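Side-chain contacts in toxin 2A (Paenibacillus larvae, PDB 5URP), which acts as an ADP-ribosyltransferase toxin and virulence factor, presumably transferring ADP-ribose from NAD+ to a host protein, probably a Rho GTPase as C3-like exoenzymes do: residues Ala176-Pro181 against Gly187-Leu192; Lys34-Lys39 against Leu97-Thr102. One frame throughout, in Å; residues are numbered along the deposited sequence.

Contact 1: Ala176-Pro181 against Gly187-Leu192; sequences AGYVDP and GQLEML
Gly177 and Leu192 form an antiparallel hydrogen-bonded pair, Gly177 N giving to Leu192 O at 3.0 Å and Leu192 N to Gly177 O at 2.8 Å; Val179 N extends the ladder to Glu190 O. Beyond it the Asp180 carboxylate stands in for backbone. OD1 receives Gly187 N at 2.9 Å on its syn lone pair and Leu189 N at 3.0 Å from above the carboxylate plane, while a water that donates to OD1 accepts from Glu190 N. These bonds span the turn, in which Leu189 has a left-handed backbone conformation. Among apolar contacts, Met191, bent at chi2 and chi3, puts SD at the Tyr178 ring edge, 4.9 Å from the centroid, and CE 3.8 Å from Ala176 CB. At the far end of the same tyrosine, OH lies 3.4 Å from Leu189 CD2, the two side chains running side by side. Val179 CG2 rests against the extended Glu190 chain, 3.7 Å from its CB. Gln188-Leu189-Glu190 matches the Q-X-E motif of C3-like transferases, making Glu190 the probable catalytic glutamate; its OE2 bonds Ser150 OG of the family's Ser-Thr-Ser motif. Strand 149-152 flanks strand 190-193, helix 30-45 meets Tyr178, and helix 50-61 covers Val179 and Leu192.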
loop_
_atom_site.group_PDB
_atom_site.type_symbol
_atom_site.label_atom_id
_atom_site.label_comp_id
_atom_site.label_asym_id
_atom_site.label_seq_id
_atom_site.Cartn_x
_atom_site.Cartn_y
_atom_site.Cartn_z
ATOM N N ALA A 176 -9.266 -6.212 0.794
ATOM C CA ALA A 176 -8.413 -5.261 1.503
ATOM C C ALA A 176 -8.911 -5.229 2.929
ATOM O O ALA A 176 -10.122 -5.212 3.154
ATOM C CB ALA A 176 -8.480 -3.880 0.856
ATOM N N GLY A 177 -7.982 -5.240 3.888
ATOM C CA GLY A 177 -8.344 -5.376 5.280
ATOM C C GLY A 177 -7.906 -4.173 6.067
ATOM O O GLY A 177 -6.748 -3.760 5.951
ATOM N N TYR A 178 -8.798 -3.643 6.890
ATOM C CA TYR A 178 -8.472 -2.504 7.744
ATOM C C TYR A 178 -7.842 -3.072 9.006
ATOM O O TYR A 178 -8.542 -3.656 9.831
ATOM C CB TYR A 178 -9.720 -1.702 8.072
ATOM C CG TYR A 178 -9.431 -0.493 8.913
ATOM C CD1 TYR A 178 -8.721 0.576 8.384
ATOM C CD2 TYR A 178 -9.860 -0.417 10.226
ATOM C CE1 TYR A 178 -8.448 1.722 9.155
ATOM C CE2 TYR A 178 -9.585 0.727 11.017
ATOM C CZ TYR A 178 -8.887 1.781 10.458
ATOM O OH TYR A 178 -8.643 2.896 11.234
ATOM N N VAL A 179 -6.523 -2.897 9.165
ATOM C CA VAL A 179 -5.808 -3.573 10.236
ATOM C C VAL A 179 -5.463 -2.659 11.414
ATOM O O VAL A 179 -4.891 -3.153 12.384
ATOM C CB VAL A 179 -4.526 -4.265 9.714
ATOM C CG1 VAL A 179 -4.857 -5.339 8.642
ATOM C CG2 VAL A 179 -3.521 -3.261 9.173
ATOM N N ASP A 180 -5.827 -1.380 11.378
ATOM C CA ASP A 180 -5.429 -0.464 12.452
ATOM C C ASP A 180 -5.804 -0.947 13.848
ATOM O O ASP A 180 -5.026 -0.710 14.787
ATOM C CB ASP A 180 -6.053 0.916 12.191
ATOM C CG ASP A 180 -5.449 1.999 13.074
ATOM O OD1 ASP A 180 -4.356 2.480 12.719
ATOM O OD2 ASP A 180 -6.084 2.350 14.097
ATOM N N PRO A 181 -6.957 -1.586 14.071
ATOM C CA PRO A 181 -7.299 -1.981 15.442
ATOM C C PRO A 181 -6.391 -3.045 16.033
ATOM O O PRO A 181 -6.385 -3.197 17.266
ATOM C CB PRO A 181 -8.747 -2.470 15.314
ATOM C CG PRO A 181 -9.279 -1.753 14.097
ATOM C CD PRO A 181 -8.107 -1.735 13.152
ATOM N N GLY A 187 -3.017 4.324 14.485
ATOM C CA GLY A 187 -2.990 5.647 13.913
ATOM C C GLY A 187 -2.525 5.683 12.478
ATOM O O GLY A 187 -2.729 6.702 11.806
ATOM N N GLN A 188 -1.931 4.597 11.967
ATOM C CA GLN A 188 -1.525 4.572 10.575
ATOM C C GLN A 188 -2.716 4.376 9.647
ATOM O O GLN A 188 -2.599 4.661 8.451
ATOM C CB GLN A 188 -0.497 3.473 10.326
ATOM C CG GLN A 188 0.837 3.779 11.022
ATOM C CD GLN A 188 1.950 2.856 10.608
ATOM O OE1 GLN A 188 1.735 1.702 10.259
ATOM N NE2 GLN A 188 3.178 3.357 10.695
ATOM N N LEU A 189 -3.846 3.938 10.196
ATOM C CA LEU A 189 -5.096 3.712 9.448
ATOM C C LEU A 189 -4.847 2.826 8.222
ATOM O O LEU A 189 -5.286 3.121 7.109
ATOM C CB LEU A 189 -5.777 5.015 9.030
ATOM C CG LEU A 189 -6.063 6.060 10.112
ATOM C CD1 LEU A 189 -7.162 6.998 9.647
ATOM C CD2 LEU A 189 -6.361 5.465 11.468
ATOM N N GLU A 190 -4.135 1.737 8.447
ATOM C CA GLU A 190 -3.629 0.904 7.360
ATOM C C GLU A 190 -4.715 0.010 6.757
ATOM O O GLU A 190 -5.451 -0.674 7.478
ATOM C CB GLU A 190 -2.477 0.032 7.843
ATOM C CG GLU A 190 -1.930 -0.877 6.758
ATOM C CD GLU A 190 -0.690 -1.667 7.135
ATOM O OE1 GLU A 190 -0.003 -1.347 8.136
ATOM O OE2 GLU A 190 -0.398 -2.632 6.399
ATOM N N MET A 191 -4.777 0.024 5.433
ATOM C CA MET A 191 -5.522 -0.950 4.638
ATOM C C MET A 191 -4.477 -1.865 4.010
ATOM O O MET A 191 -3.607 -1.404 3.257
ATOM C CB MET A 191 -6.373 -0.278 3.557
ATOM C CG MET A 191 -7.469 0.599 4.051
ATOM S SD MET A 191 -8.803 -0.299 4.863
ATOM C CE MET A 191 -9.363 -1.336 3.542
ATOM N N LEU A 192 -4.561 -3.158 4.303
ATOM C CA LEU A 192 -3.570 -4.114 3.846
ATOM C C LEU A 192 -4.147 -4.874 2.667
ATOM O O LEU A 192 -5.225 -5.461 2.789
ATOM C CB LEU A 192 -3.204 -5.064 4.975
ATOM C CG LEU A 192 -2.151 -6.127 4.690
ATOM C CD1 LEU A 192 -0.865 -5.526 4.184
ATOM C CD2 LEU A 192 -1.891 -6.977 5.928
HETATM O O HOH W 1 -2.959 0.869 10.951
#

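Contact 2: Lys34-Lys39 against Leu97-Thr102; sequences KKWGKK and LKDSVT
Trp36 reaches from its helix to Asp99, the sole hydrogen bond between the two segments: NE1 gives to OD2 at 3.2 Å with an N-H...O angle of 163°. The oxygen lies close to the indole plane and is approached on its anti side; ring and carboxylate are turned 44° apart, and the bond is nearly straight although the two groups are not coplanar. With CG anti to the backbone N (chi1 179°), Trp36 extends away from the helix to bridge two backbones whose nearest CA atoms, those of Trp36 and Asp99, are 10.3 Å apart. Apolar contact falls on the six-membered ring. Leu97 meets it at the rim, CD2 lying 3.9 Å from Trp36 CH2, the two side chains crossing at about a right angle. Val101 CG2 approaches obliquely, 4.3 Å from the same CH2 and displaced from the ring centre. A single indole therefore spans a polar group on one part of its edge and two aliphatic residues near another. Phe26 packs on Trp36 at a steep angle. Helix 30-45 also supplies Glu40, whose OE2 accepts a hydrogen bond from the backbone N of Lys98, and strand 164-170 lies alongside strand 101-107, its Ile170 touching both Leu97 and Val101.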
loop_
_atom_site.group_PDB
_atom_site.type_symbol
_atom_site.label_atom_id
_atom_site.label_comp_id
_atom_site.label_asym_id
_atom_site.label_seq_id
_atom_site.Cartn_x
_atom_site.Cartn_y
_atom_site.Cartn_z
ATOM N N LYS A 34 -11.320 6.644 10.279
ATOM C CA LYS A 34 -11.276 5.660 11.348
ATOM C C LYS A 34 -12.652 5.030 11.583
ATOM O O LYS A 34 -12.765 3.810 11.763
ATOM C CB LYS A 34 -10.737 6.346 12.591
ATOM C CG LYS A 34 -9.970 5.505 13.556
ATOM C CD LYS A 34 -9.215 6.420 14.524
ATOM C CE LYS A 34 -9.319 5.951 15.969
ATOM N NZ LYS A 34 -8.517 4.725 16.247
ATOM N N LYS A 35 -13.718 5.836 11.560
ATOM C CA LYS A 35 -15.063 5.288 11.760
ATOM C C LYS A 35 -15.446 4.302 10.659
ATOM O O LYS A 35 -16.078 3.264 10.932
ATOM C CB LYS A 35 -16.084 6.427 11.823
ATOM C CG LYS A 35 -17.553 5.969 11.776
ATOM C CD LYS A 35 -18.527 7.101 12.145
ATOM C CE LYS A 35 -19.956 6.581 12.298
ATOM N NZ LYS A 35 -20.072 5.472 13.313
ATOM N N TRP A 36 -15.126 4.634 9.403
ATOM C CA TRP A 36 -15.443 3.768 8.271
ATOM C C TRP A 36 -14.648 2.481 8.347
ATOM O O TRP A 36 -15.197 1.381 8.172
ATOM C CB TRP A 36 -15.148 4.495 6.964
ATOM C CG TRP A 36 -15.407 3.700 5.731
ATOM C CD1 TRP A 36 -16.555 3.706 4.979
ATOM C CD2 TRP A 36 -14.509 2.788 5.080
ATOM N NE1 TRP A 36 -16.423 2.861 3.905
ATOM C CE2 TRP A 36 -15.188 2.277 3.944
ATOM C CE3 TRP A 36 -13.209 2.346 5.345
ATOM C CZ2 TRP A 36 -14.604 1.357 3.078
ATOM C CZ3 TRP A 36 -12.635 1.425 4.489
ATOM C CH2 TRP A 36 -13.324 0.952 3.363
ATOM N N GLY A 37 -13.348 2.599 8.620
ATOM C CA GLY A 37 -12.504 1.417 8.649
ATOM C C GLY A 37 -12.898 0.454 9.750
ATOM O O GLY A 37 -12.891 -0.764 9.556
ATOM N N LYS A 38 -13.263 0.985 10.915
ATOM C CA LYS A 38 -13.656 0.125 12.028
ATOM C C LYS A 38 -14.901 -0.699 11.709
ATOM O O LYS A 38 -15.040 -1.815 12.210
ATOM C CB LYS A 38 -13.893 0.950 13.278
ATOM C CG LYS A 38 -12.629 1.455 13.920
ATOM C CD LYS A 38 -12.954 2.291 15.129
ATOM C CE LYS A 38 -11.712 2.854 15.785
ATOM N NZ LYS A 38 -12.048 3.894 16.794
ATOM N N LYS A 39 -15.808 -0.176 10.880
ATOM C CA LYS A 39 -16.968 -0.961 10.458
ATOM C C LYS A 39 -16.548 -2.136 9.590
ATOM O O LYS A 39 -17.105 -3.234 9.711
ATOM C CB LYS A 39 -17.949 -0.076 9.697
ATOM C CG LYS A 39 -18.688 0.904 10.574
ATOM C CD LYS A 39 -19.616 1.736 9.732
ATOM C CE LYS A 39 -20.158 2.917 10.500
ATOM N NZ LYS A 39 -21.542 3.231 10.007
ATOM N N LEU A 97 -14.495 -5.329 0.254
ATOM C CA LEU A 97 -14.948 -3.955 0.444
ATOM C C LEU A 97 -16.406 -3.827 0.044
ATOM O O LEU A 97 -16.795 -4.269 -1.037
ATOM C CB LEU A 97 -14.126 -2.976 -0.388
ATOM C CG LEU A 97 -12.671 -2.838 0.040
ATOM C CD1 LEU A 97 -12.002 -1.828 -0.881
ATOM C CD2 LEU A 97 -12.578 -2.431 1.510
ATOM N N LYS A 98 -17.192 -3.186 0.918
ATOM C CA LYS A 98 -18.565 -2.824 0.582
ATOM C C LYS A 98 -18.622 -1.647 -0.385
ATOM O O LYS A 98 -19.543 -1.567 -1.198
ATOM C CB LYS A 98 -19.355 -2.484 1.859
ATOM C CG LYS A 98 -20.835 -2.189 1.592
ATOM C CD LYS A 98 -21.650 -2.034 2.872
ATOM C CE LYS A 98 -22.962 -1.283 2.602
ATOM N NZ LYS A 98 -24.004 -1.457 3.673
ATOM N N ASP A 99 -17.658 -0.730 -0.316
ATOM C CA ASP A 99 -17.622 0.430 -1.196
ATOM C C ASP A 99 -16.252 0.512 -1.842
ATOM O O ASP A 99 -15.267 0.075 -1.256
ATOM C CB ASP A 99 -17.862 1.747 -0.448
ATOM C CG ASP A 99 -18.921 1.645 0.628
ATOM O OD1 ASP A 99 -20.108 1.533 0.266
ATOM O OD2 ASP A 99 -18.558 1.722 1.836
ATOM N N SER A 100 -16.171 1.160 -3.006
ATOM C CA SER A 100 -14.853 1.460 -3.548
ATOM C C SER A 100 -14.216 2.562 -2.712
ATOM O O SER A 100 -14.906 3.449 -2.207
ATOM C CB SER A 100 -14.917 1.912 -4.992
ATOM O OG SER A 100 -15.686 0.972 -5.764
ATOM N N VAL A 101 -12.891 2.512 -2.594
ATOM C CA VAL A 101 -12.209 3.450 -1.699
ATOM C C VAL A 101 -10.843 3.789 -2.252
ATOM O O VAL A 101 -10.172 2.958 -2.867
ATOM C CB VAL A 101 -12.103 2.867 -0.273
ATOM C CG1 VAL A 101 -11.117 1.800 -0.205
ATOM C CG2 VAL A 101 -11.793 3.962 0.738
ATOM N N THR A 102 -10.422 5.023 -1.965
ATOM C CA THR A 102 -9.101 5.510 -2.306
ATOM C C THR A 102 -8.191 5.338 -1.096
ATOM O O THR A 102 -8.587 5.645 0.031
ATOM C CB THR A 102 -9.169 6.985 -2.701
ATOM O OG1 THR A 102 -10.035 7.135 -3.822
ATOM C CG2 THR A 102 -7.794 7.508 -3.079
#

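From the N terminus, helix 30-45 comes first, and the mostly helical chain that follows runs to Leu97-Thr102, where contact 2 closes a loop of 57 intervening residues. Strand 101-107, which begins within that segment, is an outermost strand of the five-stranded sheet. Only after strand 164-170 does contact 1 open, closing a short hairpin loop of five residues; the two loops follow in series, neither nesting nor crossing. Their centres are 10 Å apart and they touch: Tyr178 packs on Gly37 and Lys38, with CD2 3.1 Å from Gly37 O, and Met191 CE lies 4.0 Å from Leu97 CD2. Helix 30-45 thus bridges the edge of the large sheet and the hairpin of the small three-stranded one.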